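M3DLH protein (Halieaceae bacterium, PDB 7JKA) probably hydrolyses lactone or related ester substrates as a dienelactone hydrolase family enzyme of the alpha/beta-hydrolase superfamily, with a possible phosphotriesterase activity. Local coordinates at residues G12-R17 with H33-Q38; A156-E161 with E187-V192; G171-C176 with D199-Q204; Y208-H213 with A229-T234. One frame throughout, in Å; residues are numbered along the deposited sequence.

Contact 1: residues G12-R17 with H33-Q38; sequences GAMKHR and HWDEQQ
K15 and W34 pair at the open end of an antiparallel beta hairpin, strands 14-22 and 27-35, with strand 14-22 forming one end of the central sheet. Backbone bonds come first: K15 N reaches W34 O at 2.8 Å and W34 N returns to K15 O at 3.0 Å. M14 with D35 and H16 with H33 are the flanking non-hydrogen-bonded pairs, and E36 N to A13 O extends the ladder just past the strands; A13 itself is probably linker left by an affinity tag. The aromatic contacts occupy both faces of the hairpin. With chi1 at 77°, the W34 indole swings over the neighbouring strand and is sandwiched: K15 CB lies 3.7 Å from the centroid of its six-membered ring on one face, while R17 makes a cation-pi contact on the other, NH1 standing 3.3 Å from W34 CH2. The guanidinium is tilted 69° from the indole, meeting it edge-on, and its NH2 is anchored by E120 and Q118. On the M14 and H16 face, H16 CB sits over the middle of the H33 ring, 3.6 Å from its centroid; the two imidazoles run nearly parallel but barely overlap. Polar side chains fix the rest. Water 1 joins K15 O to H33 ND1, E31 takes H33 NE2, and W34 NE1 bonds E36 OE1 at 2.9 Å in the indole plane. D35 OD1 is gripped from opposite faces of its carboxylate, by A13 N at 3.0 Å and by Q37 N, the latter closing an Asx turn.

Contact 2: residues A156-E161 with E187-V192; sequences AGLLPE and EAIDAV
L158 drops from the loop after strand 150-154 onto helix 186-198, and the tight part of this contact is built around its side chain. Its CB rests 4.1 Å from A188 CB, and its own carbonyl oxygen L158 O comes closer still, 3.4 Å from the same methyl. With CG opposite the carbonyl carbon (chi1 -59°), the isobutyl group reaches across the helix, where CD1 meets I189 CG1 at 3.9 Å and, crossing V192 at about a right angle, V192 CG2 at 4.2 Å. F205 of strand 203-208 and V184 touch both L158 and I189, closing this apolar patch; no hydrogen bond links the two segments. L159 and A188 mark the nearest backbone approach, CA to CA 5.6 Å. Beyond it the packing thins. L159 turns its side chain away from helix 186-198, toward helices 133-143 and 101-116, and offers V192 little more than its carbonyl, with L159 O 3.9 Å from V192 CG1; that oxygen is bonded by R143. P160 and E161 draw off toward the surface, where the loop is tied to the later turns of the same helix by polar groups: E161 forms a salt bridge with R198, and its backbone N bonds E195. Such a loop, leaving the C-terminal end of one parallel strand and packing on the helix of the next beta-alpha-beta unit, belongs to the alpha/beta-hydrolase fold.

Contact 3: residues G171-C176 with D199-Q204; sequences GRVLVC and DRVDWQ
V173 and W203 lie side by side in two parallel strands, 172-178 and 203-208, and three backbone bonds form the first shell. V173 N reaches D202 O at 2.8 Å in the carbonyl plane; V173 O takes Q204 N at 2.8 Å over a bent path (137° at the hydrogen); V175 N bonds Q204 O at 2.9 Å. Side chains pack alongside. V173 CG2 meets V201 CG1 at 3.9 Å, and on the other face L174, its CG opposite the backbone N (chi1 170°), brings CD1 to 3.7 Å from Q204 CB. Beside the V173-W203 pair, the extended R172 chain crosses D202 obliquely, and D202 OD2 lies 3.5 Å from R172 CD. Water comes next: water 2 bridges G171 O and D202 N, and water 3 sits among V173 O, D202 OD1 and Q204 NE2. Farther out, helix 186-198, which links the strands as a beta-alpha-beta crossover, lays W196 on V173 and V175 and sets M193 and R197 against W203. Helix 232-250 backs L174 with A241 and L245, while its E248 takes R172 NH1 in a salt bridge. D202 OD2 stands 4.1 Å from R172 NE and well out of the guanidinium plane, so no N-H points at it. Any charge attraction there is probably weak and undirected, and the strands are held together mainly by backbone bonds and apolar contact.

Contact 4: residues Y208-H213 with A229-T234; sequences YGNAAH and AYEPLT
E231 reaches across to N210 from the N-cap position of helix 232-250, and its side chain can be followed outward. CB faces A211 CB at 4.3 Å. CG passes N210 O at 3.8 Å, and CD lies beside N210 CB. A bend at chi2 (-61°) then turns the carboxylate back over the first helical turn, where OE1 accepts from L233 N. OE2 is busier: it comes within 3.2 Å of N210 CB, T234 N at 2.9 Å and T234 OG1 at 2.6 Å both donate to it from the same face of its plane, and N210 ND2 adds a weak bond at 3.4 Å, its amide turned 77° from the carboxylate. T234 also packs, its CG2 methyl pressing 3.5 Å from Y208 CB and its OG1 lying beside A211 CB. The loop holding N210 begins as a type I turn from Y208 to A211. Its far end is pinned to the other segment by A229 N to H213 O at 3.1 Å and by water 4, which bridges A212 N and A229 O. The H213 side chain serves another site: ND1 bonds D181, and it touches C132 of a probable nucleophile elbow, consistent with the Cys-Asp-His catalytic triad of dienelactone hydrolases. The contact thus ties the loop carrying that histidine to a helix start. Three firm donors and the amino end of the helix would probably favour a negatively charged E231 carboxylate.

How the contacts relate
Contact 1 comes first along the chain and stands apart, its centre about 36 Å from that of contact 2 on the opposite side of the chain's centre, and about 30 Å from those of contacts 3 and 4. It shares the central sheet with contact 3, at the hairpin end. Contacts 2 and 3 interleave: helix 186-198 of contact 2 connects the two strands of contact 3, and their centres lie about 13 Å apart. Contact 4 follows where strand 203-208 ends and touches contact 3 through C176 CB and Y208 CE2 at 3.6 Å. Contacts 2 to 4 thus lie together in the C-terminal part of an alpha/beta-hydrolase fold, with the probable catalytic histidine in contact 4.

Contact 1: residues G12-R17 with H33-Q38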
loop_
_atom_site.group_PDB
_atom_site.type_symbol
_atom_site.label_atom_id
_atom_site.label_comp_id
_atom_site.label_asym_id
_atom_site.label_seq_id
_atom_site.Cartn_x
_atom_site.Cartn_y
_atom_site.Cartn_z
ATOM N N GLY A 12 4.676 -22.750 7.466
ATOM C CA GLY A 12 6.052 -22.284 7.520
ATOM C C GLY A 12 6.497 -21.972 8.936
ATOM O O GLY A 12 5.999 -22.569 9.891
ATOM N N ALA A 13 7.441 -21.037 9.077
ATOM C CA ALA A 13 7.889 -20.553 10.382
ATOM C C ALA A 13 7.753 -19.031 10.393
ATOM O O ALA A 13 8.750 -18.302 10.388
ATOM C CB ALA A 13 9.322 -20.986 10.679
ATOM N N MET A 14 6.508 -18.561 10.419
ATOM C CA MET A 14 6.222 -17.132 10.299
ATOM C C MET A 14 6.589 -16.413 11.586
ATOM O O MET A 14 6.209 -16.841 12.681
ATOM C CB MET A 14 4.743 -16.902 9.992
ATOM C CG MET A 14 4.463 -16.364 8.596
ATOM S SD MET A 14 5.169 -17.414 7.326
ATOM C CE MET A 14 4.095 -18.828 7.414
ATOM N N LYS A 15 7.327 -15.327 11.446
ATOM C CA LYS A 15 7.792 -14.536 12.572
ATOM C C LYS A 15 7.471 -13.078 12.314
ATOM O O LYS A 15 7.223 -12.675 11.177
ATOM C CB LYS A 15 9.304 -14.711 12.771
ATOM C CG LYS A 15 9.637 -16.081 13.288
ATOM C CD LYS A 15 11.102 -16.253 13.687
ATOM C CE LYS A 15 11.518 -15.290 14.811
ATOM N NZ LYS A 15 10.889 -15.598 16.114
ATOM N N HIS A 16 7.470 -12.292 13.383
ATOM C CA HIS A 16 7.375 -10.853 13.235
ATOM C C HIS A 16 8.266 -10.188 14.266
ATOM O O HIS A 16 8.547 -10.744 15.335
ATOM C CB HIS A 16 5.927 -10.342 13.353
ATOM C CG HIS A 16 5.273 -10.680 14.655
ATOM N ND1 HIS A 16 4.955 -9.724 15.596
ATOM C CD2 HIS A 16 4.890 -11.869 15.180
ATOM C CE1 HIS A 16 4.396 -10.310 16.640
ATOM N NE2 HIS A 16 4.347 -11.611 16.415
ATOM N N ARG A 17 8.677 -8.960 13.939
ATOM C CA ARG A 17 9.444 -8.166 14.886
ATOM C C ARG A 17 9.103 -6.700 14.680
ATOM O O ARG A 17 8.820 -6.252 13.561
ATOM C CB ARG A 17 10.960 -8.404 14.764
ATOM C CG ARG A 17 11.640 -7.844 13.525
ATOM C CD ARG A 17 13.120 -8.226 13.549
ATOM N NE ARG A 17 13.878 -7.747 12.385
ATOM C CZ ARG A 17 14.216 -8.518 11.358
ATOM N NH1 ARG A 17 13.875 -9.812 11.347
ATOM N NH2 ARG A 17 14.918 -8.011 10.356
ATOM N N HIS A 33 7.275 -8.883 8.971
ATOM C CA HIS A 33 6.847 -10.278 8.954
ATOM C C HIS A 33 7.670 -11.036 7.933
ATOM O O HIS A 33 7.882 -10.553 6.820
ATOM C CB HIS A 33 5.353 -10.396 8.614
ATOM C CG HIS A 33 4.460 -9.849 9.683
ATOM N ND1 HIS A 33 3.616 -10.646 10.422
ATOM C CD2 HIS A 33 4.296 -8.584 10.145
ATOM C CE1 HIS A 33 2.983 -9.896 11.310
ATOM N NE2 HIS A 33 3.360 -8.641 11.148
ATOM N N TRP A 34 8.148 -12.221 8.308
ATOM C CA TRP A 34 8.958 -12.995 7.381
ATOM C C TRP A 34 8.834 -14.462 7.762
ATOM O O TRP A 34 8.393 -14.800 8.861
ATOM C CB TRP A 34 10.419 -12.514 7.372
ATOM C CG TRP A 34 11.228 -12.967 8.553
ATOM C CD1 TRP A 34 12.114 -14.009 8.568
ATOM C CD2 TRP A 34 11.230 -12.420 9.887
ATOM N NE1 TRP A 34 12.669 -14.144 9.822
ATOM C CE2 TRP A 34 12.137 -13.189 10.651
ATOM C CE3 TRP A 34 10.547 -11.361 10.517
ATOM C CZ2 TRP A 34 12.387 -12.939 11.998
ATOM C CZ3 TRP A 34 10.799 -11.132 11.871
ATOM C CH2 TRP A 34 11.714 -11.904 12.588
ATOM N N ASP A 35 9.220 -15.334 6.836
ATOM C CA ASP A 35 9.257 -16.772 7.086
ATOM C C ASP A 35 10.689 -17.153 7.429
ATOM O O ASP A 35 11.579 -17.039 6.581
ATOM C CB ASP A 35 8.746 -17.526 5.856
ATOM C CG ASP A 35 8.767 -19.045 6.010
ATOM O OD1 ASP A 35 9.112 -19.580 7.088
ATOM O OD2 ASP A 35 8.416 -19.706 5.015
ATOM N N GLU A 36 10.909 -17.595 8.678
ATOM C CA GLU A 36 12.251 -17.941 9.127
ATOM C C GLU A 36 12.834 -19.104 8.331
ATOM O O GLU A 36 14.059 -19.270 8.291
ATOM C CB GLU A 36 12.215 -18.253 10.625
ATOM C CG GLU A 36 13.587 -18.311 11.319
ATOM C CD GLU A 36 14.201 -16.917 11.523
ATOM O OE1 GLU A 36 14.475 -16.235 10.523
ATOM O OE2 GLU A 36 14.432 -16.543 12.689
ATOM N N GLN A 37 11.993 -19.892 7.665
ATOM C CA GLN A 37 12.508 -21.000 6.875
ATOM C C GLN A 37 13.158 -20.564 5.565
ATOM O O GLN A 37 13.881 -21.363 4.958
ATOM C CB GLN A 37 11.388 -21.992 6.581
ATOM C CG GLN A 37 10.916 -22.742 7.811
ATOM C CD GLN A 37 9.986 -23.862 7.440
ATOM O OE1 GLN A 37 9.409 -23.854 6.359
ATOM N NE2 GLN A 37 9.868 -24.856 8.307
ATOM N N GLN A 38 12.941 -19.333 5.112
ATOM C CA GLN A 38 13.453 -18.961 3.801
ATOM C C GLN A 38 14.977 -18.936 3.794
ATOM O O GLN A 38 15.619 -18.536 4.770
ATOM C CB GLN A 38 12.883 -17.611 3.377
ATOM C CG GLN A 38 11.421 -17.692 2.958
ATOM C CD GLN A 38 11.198 -18.710 1.851
ATOM O OE1 GLN A 38 11.774 -18.598 0.767
ATOM N NE2 GLN A 38 10.379 -19.720 2.126
HETATM O O HOH W 1 4.523 -13.294 10.575
#

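Contact 2: residues A156-E161 with E187-V192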
loop_
_atom_site.group_PDB
_atom_site.type_symbol
_atom_site.label_atom_id
_atom_site.label_comp_id
_atom_site.label_asym_id
_atom_site.label_seq_id
_atom_site.Cartn_x
_atom_site.Cartn_y
_atom_site.Cartn_z
ATOM N N ALA A 156 -8.252 2.133 -3.153
ATOM C CA ALA A 156 -7.498 3.347 -2.831
ATOM C C ALA A 156 -8.105 4.590 -3.455
ATOM O O ALA A 156 -8.452 4.606 -4.635
ATOM C CB ALA A 156 -6.050 3.219 -3.316
ATOM N N GLY A 157 -8.163 5.661 -2.663
ATOM C CA GLY A 157 -8.384 6.971 -3.247
ATOM C C GLY A 157 -7.239 7.341 -4.166
ATOM O O GLY A 157 -6.101 6.883 -4.003
ATOM N N LEU A 158 -7.550 8.140 -5.172
ATOM C CA LEU A 158 -6.588 8.534 -6.181
ATOM C C LEU A 158 -6.542 10.051 -6.256
ATOM O O LEU A 158 -7.557 10.733 -6.071
ATOM C CB LEU A 158 -6.971 7.955 -7.548
ATOM C CG LEU A 158 -7.047 6.426 -7.529
ATOM C CD1 LEU A 158 -7.772 5.942 -8.785
ATOM C CD2 LEU A 158 -5.664 5.794 -7.411
ATOM N N LEU A 159 -5.369 10.588 -6.543
ATOM C CA LEU A 159 -5.296 12.026 -6.730
ATOM C C LEU A 159 -4.241 12.330 -7.780
ATOM O O LEU A 159 -3.381 11.491 -8.069
ATOM C CB LEU A 159 -4.993 12.754 -5.414
ATOM C CG LEU A 159 -3.551 12.878 -4.945
ATOM C CD1 LEU A 159 -3.487 13.906 -3.817
ATOM C CD2 LEU A 159 -3.060 11.531 -4.454
ATOM N N PRO A 160 -4.270 13.524 -8.354
ATOM C CA PRO A 160 -3.334 13.823 -9.441
ATOM C C PRO A 160 -1.886 13.855 -8.983
ATOM O O PRO A 160 -1.566 14.161 -7.829
ATOM C CB PRO A 160 -3.786 15.207 -9.914
ATOM C CG PRO A 160 -5.206 15.302 -9.484
ATOM C CD PRO A 160 -5.251 14.606 -8.172
ATOM N N GLU A 161 -1.004 13.554 -9.932
ATOM C CA GLU A 161 0.434 13.671 -9.724
ATOM C C GLU A 161 0.833 15.123 -9.461
ATOM O O GLU A 161 0.063 16.062 -9.680
ATOM C CB GLU A 161 1.201 13.191 -10.957
ATOM C CG GLU A 161 1.035 14.151 -12.154
ATOM C CD GLU A 161 1.819 13.727 -13.400
ATOM O OE1 GLU A 161 2.459 12.657 -13.379
ATOM O OE2 GLU A 161 1.786 14.482 -14.407
ATOM N N GLU A 187 -13.251 11.505 -11.928
ATOM C CA GLU A 187 -12.267 12.349 -12.596
ATOM C C GLU A 187 -10.850 11.974 -12.200
ATOM O O GLU A 187 -9.926 12.119 -13.007
ATOM C CB GLU A 187 -12.510 13.827 -12.274
ATOM C CG GLU A 187 -13.886 14.350 -12.635
ATOM C CD GLU A 187 -14.844 14.328 -11.457
ATOM O OE1 GLU A 187 -15.005 13.257 -10.832
ATOM O OE2 GLU A 187 -15.428 15.387 -11.151
ATOM N N ALA A 188 -10.654 11.505 -10.961
ATOM C CA ALA A 188 -9.316 11.122 -10.530
ATOM C C ALA A 188 -8.874 9.832 -11.192
ATOM O O ALA A 188 -7.686 9.664 -11.469
ATOM C CB ALA A 188 -9.253 10.975 -9.009
ATOM N N ILE A 189 -9.815 8.924 -11.474
ATOM C CA ILE A 189 -9.475 7.732 -12.240
ATOM C C ILE A 189 -9.011 8.137 -13.630
ATOM O O ILE A 189 -7.955 7.709 -14.104
ATOM C CB ILE A 189 -10.673 6.766 -12.304
ATOM C CG1 ILE A 189 -11.030 6.242 -10.906
ATOM C CG2 ILE A 189 -10.396 5.635 -13.268
ATOM C CD1 ILE A 189 -12.253 5.352 -10.889
ATOM N N ASP A 190 -9.778 9.008 -14.286
ATOM C CA ASP A 190 -9.379 9.494 -15.600
ATOM C C ASP A 190 -8.003 10.144 -15.553
ATOM O O ASP A 190 -7.193 9.966 -16.472
ATOM C CB ASP A 190 -10.415 10.486 -16.128
ATOM C CG ASP A 190 -11.707 9.824 -16.563
ATOM O OD1 ASP A 190 -11.792 8.580 -16.596
ATOM O OD2 ASP A 190 -12.652 10.568 -16.883
ATOM N N ALA A 191 -7.719 10.904 -14.488
ATOM C CA ALA A 191 -6.456 11.625 -14.395
ATOM C C ALA A 191 -5.278 10.669 -14.325
ATOM O O ALA A 191 -4.314 10.801 -15.086
ATOM C CB ALA A 191 -6.470 12.552 -13.179
ATOM N N VAL A 192 -5.337 9.685 -13.424
ATOM C CA VAL A 192 -4.176 8.820 -13.260
ATOM C C VAL A 192 -4.001 7.952 -14.489
ATOM O O VAL A 192 -2.871 7.707 -14.928
ATOM C CB VAL A 192 -4.248 7.967 -11.969
ATOM C CG1 VAL A 192 -4.376 8.877 -10.741
ATOM C CG2 VAL A 192 -5.364 6.918 -12.028
#

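Contact 3: residues G171-C176 with D199-Q204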
loop_
_atom_site.group_PDB
_atom_site.type_symbol
_atom_site.label_atom_id
_atom_site.label_comp_id
_atom_site.label_asym_id
_atom_site.label_seq_id
_atom_site.Cartn_x
_atom_site.Cartn_y
_atom_site.Cartn_z
ATOM N N GLY A 171 7.982 0.966 -11.528
ATOM C CA GLY A 171 7.462 -0.372 -11.381
ATOM C C GLY A 171 6.194 -0.609 -12.183
ATOM O O GLY A 171 5.650 0.281 -12.829
ATOM N N ARG A 172 5.739 -1.857 -12.123
ATOM C CA ARG A 172 4.462 -2.215 -12.724
ATOM C C ARG A 172 3.348 -1.904 -11.737
ATOM O O ARG A 172 3.471 -2.199 -10.542
ATOM C CB ARG A 172 4.460 -3.701 -13.088
ATOM C CG ARG A 172 5.712 -4.039 -13.898
ATOM C CD ARG A 172 5.837 -5.489 -14.280
ATOM N NE ARG A 172 7.221 -5.730 -14.685
ATOM C CZ ARG A 172 7.645 -6.808 -15.322
ATOM N NH1 ARG A 172 6.791 -7.772 -15.650
ATOM N NH2 ARG A 172 8.930 -6.917 -15.632
ATOM N N VAL A 173 2.278 -1.284 -12.224
ATOM C CA VAL A 173 1.223 -0.735 -11.374
ATOM C C VAL A 173 -0.036 -1.554 -11.596
ATOM O O VAL A 173 -0.400 -1.824 -12.747
ATOM C CB VAL A 173 0.947 0.746 -11.683
ATOM C CG1 VAL A 173 -0.264 1.215 -10.876
ATOM C CG2 VAL A 173 2.152 1.593 -11.361
ATOM N N LEU A 174 -0.680 -1.978 -10.507
ATOM C CA LEU A 174 -1.994 -2.624 -10.556
ATOM C C LEU A 174 -2.916 -1.953 -9.549
ATOM O O LEU A 174 -2.624 -1.952 -8.351
ATOM C CB LEU A 174 -1.885 -4.120 -10.248
ATOM C CG LEU A 174 -3.227 -4.834 -10.034
ATOM C CD1 LEU A 174 -4.066 -4.867 -11.306
ATOM C CD2 LEU A 174 -2.949 -6.229 -9.579
ATOM N N VAL A 175 -4.011 -1.364 -10.038
ATOM C CA VAL A 175 -5.032 -0.741 -9.190
ATOM C C VAL A 175 -6.211 -1.695 -9.103
ATOM O O VAL A 175 -6.830 -2.005 -10.127
ATOM C CB VAL A 175 -5.484 0.615 -9.751
ATOM C CG1 VAL A 175 -6.683 1.135 -8.968
ATOM C CG2 VAL A 175 -4.333 1.621 -9.677
ATOM N N CYS A 176 -6.538 -2.155 -7.891
ATOM C CA CYS A 176 -7.723 -2.980 -7.649
ATOM C C CYS A 176 -8.799 -2.096 -7.028
ATOM O O CYS A 176 -8.713 -1.710 -5.853
ATOM C CB CYS A 176 -7.413 -4.167 -6.740
ATOM S SG CYS A 176 -6.085 -5.236 -7.371
ATOM N N ASP A 199 3.019 8.393 -19.942
ATOM C CA ASP A 199 4.375 7.987 -19.625
ATOM C C ASP A 199 4.646 6.534 -19.968
ATOM O O ASP A 199 5.736 6.033 -19.681
ATOM C CB ASP A 199 4.660 8.233 -18.140
ATOM C CG ASP A 199 4.560 9.706 -17.775
ATOM O OD1 ASP A 199 4.703 10.556 -18.683
ATOM O OD2 ASP A 199 4.306 9.990 -16.588
ATOM N N ARG A 200 3.680 5.848 -20.578
ATOM C CA ARG A 200 3.845 4.447 -20.950
ATOM C C ARG A 200 4.250 3.603 -19.743
ATOM O O ARG A 200 5.092 2.710 -19.837
ATOM C CB ARG A 200 4.848 4.309 -22.094
ATOM C CG ARG A 200 4.448 5.132 -23.301
ATOM C CD ARG A 200 5.587 5.274 -24.291
ATOM N NE ARG A 200 5.107 5.661 -25.616
ATOM C CZ ARG A 200 4.906 6.916 -26.008
ATOM N NH1 ARG A 200 5.140 7.920 -25.174
ATOM N NH2 ARG A 200 4.470 7.167 -27.236
ATOM N N VAL A 201 3.633 3.889 -18.590
ATOM C CA VAL A 201 3.780 3.015 -17.437
ATOM C C VAL A 201 3.177 1.665 -17.793
ATOM O O VAL A 201 2.198 1.583 -18.539
ATOM C CB VAL A 201 3.070 3.622 -16.211
ATOM C CG1 VAL A 201 3.114 2.702 -15.002
ATOM C CG2 VAL A 201 3.684 4.979 -15.845
ATOM N N ASP A 202 3.766 0.593 -17.263
ATOM C CA ASP A 202 3.132 -0.728 -17.310
ATOM C C ASP A 202 2.092 -0.744 -16.206
ATOM O O ASP A 202 2.396 -1.073 -15.063
ATOM C CB ASP A 202 4.151 -1.833 -17.095
ATOM C CG ASP A 202 3.536 -3.215 -17.166
ATOM O OD1 ASP A 202 2.290 -3.330 -17.227
ATOM O OD2 ASP A 202 4.315 -4.171 -17.170
ATOM N N TRP A 203 0.860 -0.382 -16.552
ATOM C CA TRP A 203 -0.220 -0.204 -15.603
ATOM C C TRP A 203 -1.408 -1.082 -15.978
ATOM O O TRP A 203 -1.632 -1.417 -17.158
ATOM C CB TRP A 203 -0.662 1.279 -15.508
ATOM C CG TRP A 203 -1.316 1.846 -16.752
ATOM C CD1 TRP A 203 -0.689 2.364 -17.842
ATOM C CD2 TRP A 203 -2.725 1.981 -16.992
ATOM N NE1 TRP A 203 -1.626 2.804 -18.767
ATOM C CE2 TRP A 203 -2.878 2.602 -18.248
ATOM C CE3 TRP A 203 -3.873 1.662 -16.246
ATOM C CZ2 TRP A 203 -4.141 2.860 -18.819
ATOM C CZ3 TRP A 203 -5.135 1.939 -16.809
ATOM C CH2 TRP A 203 -5.250 2.550 -18.066
ATOM N N GLN A 204 -2.139 -1.473 -14.935
ATOM C CA GLN A 204 -3.381 -2.233 -15.055
ATOM C C GLN A 204 -4.354 -1.656 -14.046
ATOM O O GLN A 204 -3.953 -1.252 -12.949
ATOM C CB GLN A 204 -3.196 -3.718 -14.758
ATOM C CG GLN A 204 -2.195 -4.436 -15.620
ATOM C CD GLN A 204 -1.970 -5.851 -15.124
ATOM O OE1 GLN A 204 -2.870 -6.695 -15.189
ATOM N NE2 GLN A 204 -0.784 -6.097 -14.563
HETATM O O HOH W 2 6.077 0.719 -15.493
HETATM O O HOH W 3 0.972 -3.720 -14.516
#

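Contact 4: residues Y208-H213 with A229-T234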
loop_
_atom_site.group_PDB
_atom_site.type_symbol
_atom_site.label_atom_id
_atom_site.label_comp_id
_atom_site.label_asym_id
_atom_site.label_seq_id
_atom_site.Cartn_x
_atom_site.Cartn_y
_atom_site.Cartn_z
ATOM N N TYR A 208 -13.730 -3.969 -10.027
ATOM C CA TYR A 208 -14.401 -5.140 -9.455
ATOM C C TYR A 208 -15.852 -4.760 -9.171
ATOM O O TYR A 208 -16.140 -4.007 -8.234
ATOM C CB TYR A 208 -13.692 -5.609 -8.189
ATOM C CG TYR A 208 -12.346 -6.224 -8.475
ATOM C CD1 TYR A 208 -12.251 -7.543 -8.906
ATOM C CD2 TYR A 208 -11.169 -5.499 -8.300
ATOM C CE1 TYR A 208 -10.998 -8.120 -9.162
ATOM C CE2 TYR A 208 -9.939 -6.066 -8.554
ATOM C CZ TYR A 208 -9.860 -7.383 -8.980
ATOM O OH TYR A 208 -8.631 -7.970 -9.234
ATOM N N GLY A 209 -16.774 -5.277 -9.985
ATOM C CA GLY A 209 -18.142 -4.824 -9.885
ATOM C C GLY A 209 -18.799 -5.085 -8.548
ATOM O O GLY A 209 -19.652 -4.310 -8.108
ATOM N N ASN A 210 -18.422 -6.165 -7.880
ATOM C CA ASN A 210 -19.131 -6.524 -6.654
ATOM C C ASN A 210 -18.897 -5.526 -5.519
ATOM O O ASN A 210 -19.674 -5.494 -4.564
ATOM C CB ASN A 210 -18.686 -7.910 -6.169
ATOM C CG ASN A 210 -19.119 -9.044 -7.087
ATOM O OD1 ASN A 210 -20.091 -8.940 -7.846
ATOM N ND2 ASN A 210 -18.391 -10.157 -6.999
ATOM N N ALA A 211 -17.857 -4.714 -5.604
ATOM C CA ALA A 211 -17.180 -4.213 -4.418
ATOM C C ALA A 211 -17.274 -2.699 -4.279
ATOM O O ALA A 211 -17.295 -1.960 -5.268
ATOM C CB ALA A 211 -15.720 -4.614 -4.450
ATOM N N ALA A 212 -17.268 -2.246 -3.023
ATOM C CA ALA A 212 -17.237 -0.820 -2.721
ATOM C C ALA A 212 -15.933 -0.483 -2.015
ATOM O O ALA A 212 -14.916 -1.127 -2.273
ATOM C CB ALA A 212 -18.445 -0.421 -1.868
ATOM N N HIS A 213 -15.938 0.495 -1.114
ATOM C CA HIS A 213 -14.725 0.791 -0.369
ATOM C C HIS A 213 -14.477 -0.265 0.706
ATOM O O HIS A 213 -15.402 -0.939 1.175
ATOM C CB HIS A 213 -14.810 2.175 0.273
ATOM C CG HIS A 213 -13.477 2.821 0.495
ATOM N ND1 HIS A 213 -12.690 3.276 -0.541
ATOM C CD2 HIS A 213 -12.799 3.094 1.635
ATOM C CE1 HIS A 213 -11.583 3.802 -0.051
ATOM N NE2 HIS A 213 -11.625 3.703 1.266
ATOM N N ALA A 229 -17.825 -1.805 2.816
ATOM C CA ALA A 229 -18.361 -3.146 3.002
ATOM C C ALA A 229 -17.314 -4.175 2.601
ATOM O O ALA A 229 -16.615 -3.993 1.603
ATOM C CB ALA A 229 -19.639 -3.354 2.182
ATOM N N TYR A 230 -17.231 -5.252 3.380
ATOM C CA TYR A 230 -16.375 -6.387 3.055
ATOM C C TYR A 230 -16.954 -7.166 1.880
ATOM O O TYR A 230 -18.167 -7.373 1.789
ATOM C CB TYR A 230 -16.252 -7.301 4.279
ATOM C CG TYR A 230 -15.384 -8.532 4.087
ATOM C CD1 TYR A 230 -14.083 -8.419 3.622
ATOM C CD2 TYR A 230 -15.854 -9.804 4.429
ATOM C CE1 TYR A 230 -13.275 -9.539 3.460
ATOM C CE2 TYR A 230 -15.057 -10.926 4.273
ATOM C CZ TYR A 230 -13.768 -10.790 3.792
ATOM O OH TYR A 230 -12.965 -11.905 3.643
ATOM N N GLU A 231 -16.083 -7.602 0.971
ATOM C CA GLU A 231 -16.516 -8.368 -0.198
ATOM C C GLU A 231 -15.511 -9.497 -0.392
ATOM O O GLU A 231 -14.460 -9.318 -1.020
ATOM C CB GLU A 231 -16.646 -7.476 -1.440
ATOM C CG GLU A 231 -17.721 -7.956 -2.432
ATOM C CD GLU A 231 -17.407 -9.348 -2.963
ATOM O OE1 GLU A 231 -17.715 -10.356 -2.284
ATOM O OE2 GLU A 231 -16.829 -9.434 -4.055
ATOM N N PRO A 232 -15.801 -10.688 0.149
ATOM C CA PRO A 232 -14.762 -11.729 0.185
ATOM C C PRO A 232 -14.358 -12.217 -1.192
ATOM O O PRO A 232 -13.192 -12.572 -1.380
ATOM C CB PRO A 232 -15.400 -12.845 1.032
ATOM C CG PRO A 232 -16.852 -12.617 0.923
ATOM C CD PRO A 232 -17.057 -11.134 0.772
ATOM N N LEU A 233 -15.270 -12.229 -2.166
ATOM C CA LEU A 233 -14.893 -12.668 -3.506
ATOM C C LEU A 233 -13.869 -11.722 -4.118
ATOM O O LEU A 233 -12.842 -12.153 -4.662
ATOM C CB LEU A 233 -16.143 -12.767 -4.380
ATOM C CG LEU A 233 -16.066 -13.599 -5.662
ATOM C CD1 LEU A 233 -15.380 -14.928 -5.406
ATOM C CD2 LEU A 233 -17.474 -13.816 -6.220
ATOM N N THR A 234 -14.131 -10.416 -4.034
ATOM C CA THR A 234 -13.191 -9.427 -4.550
ATOM C C THR A 234 -11.898 -9.425 -3.751
ATOM O O THR A 234 -10.816 -9.233 -4.322
ATOM C CB THR A 234 -13.826 -8.035 -4.526
ATOM O OG1 THR A 234 -15.002 -8.032 -5.354
ATOM C CG2 THR A 234 -12.848 -7.001 -5.041
HETATM O O HOH W 4 -17.483 -4.126 -0.930
#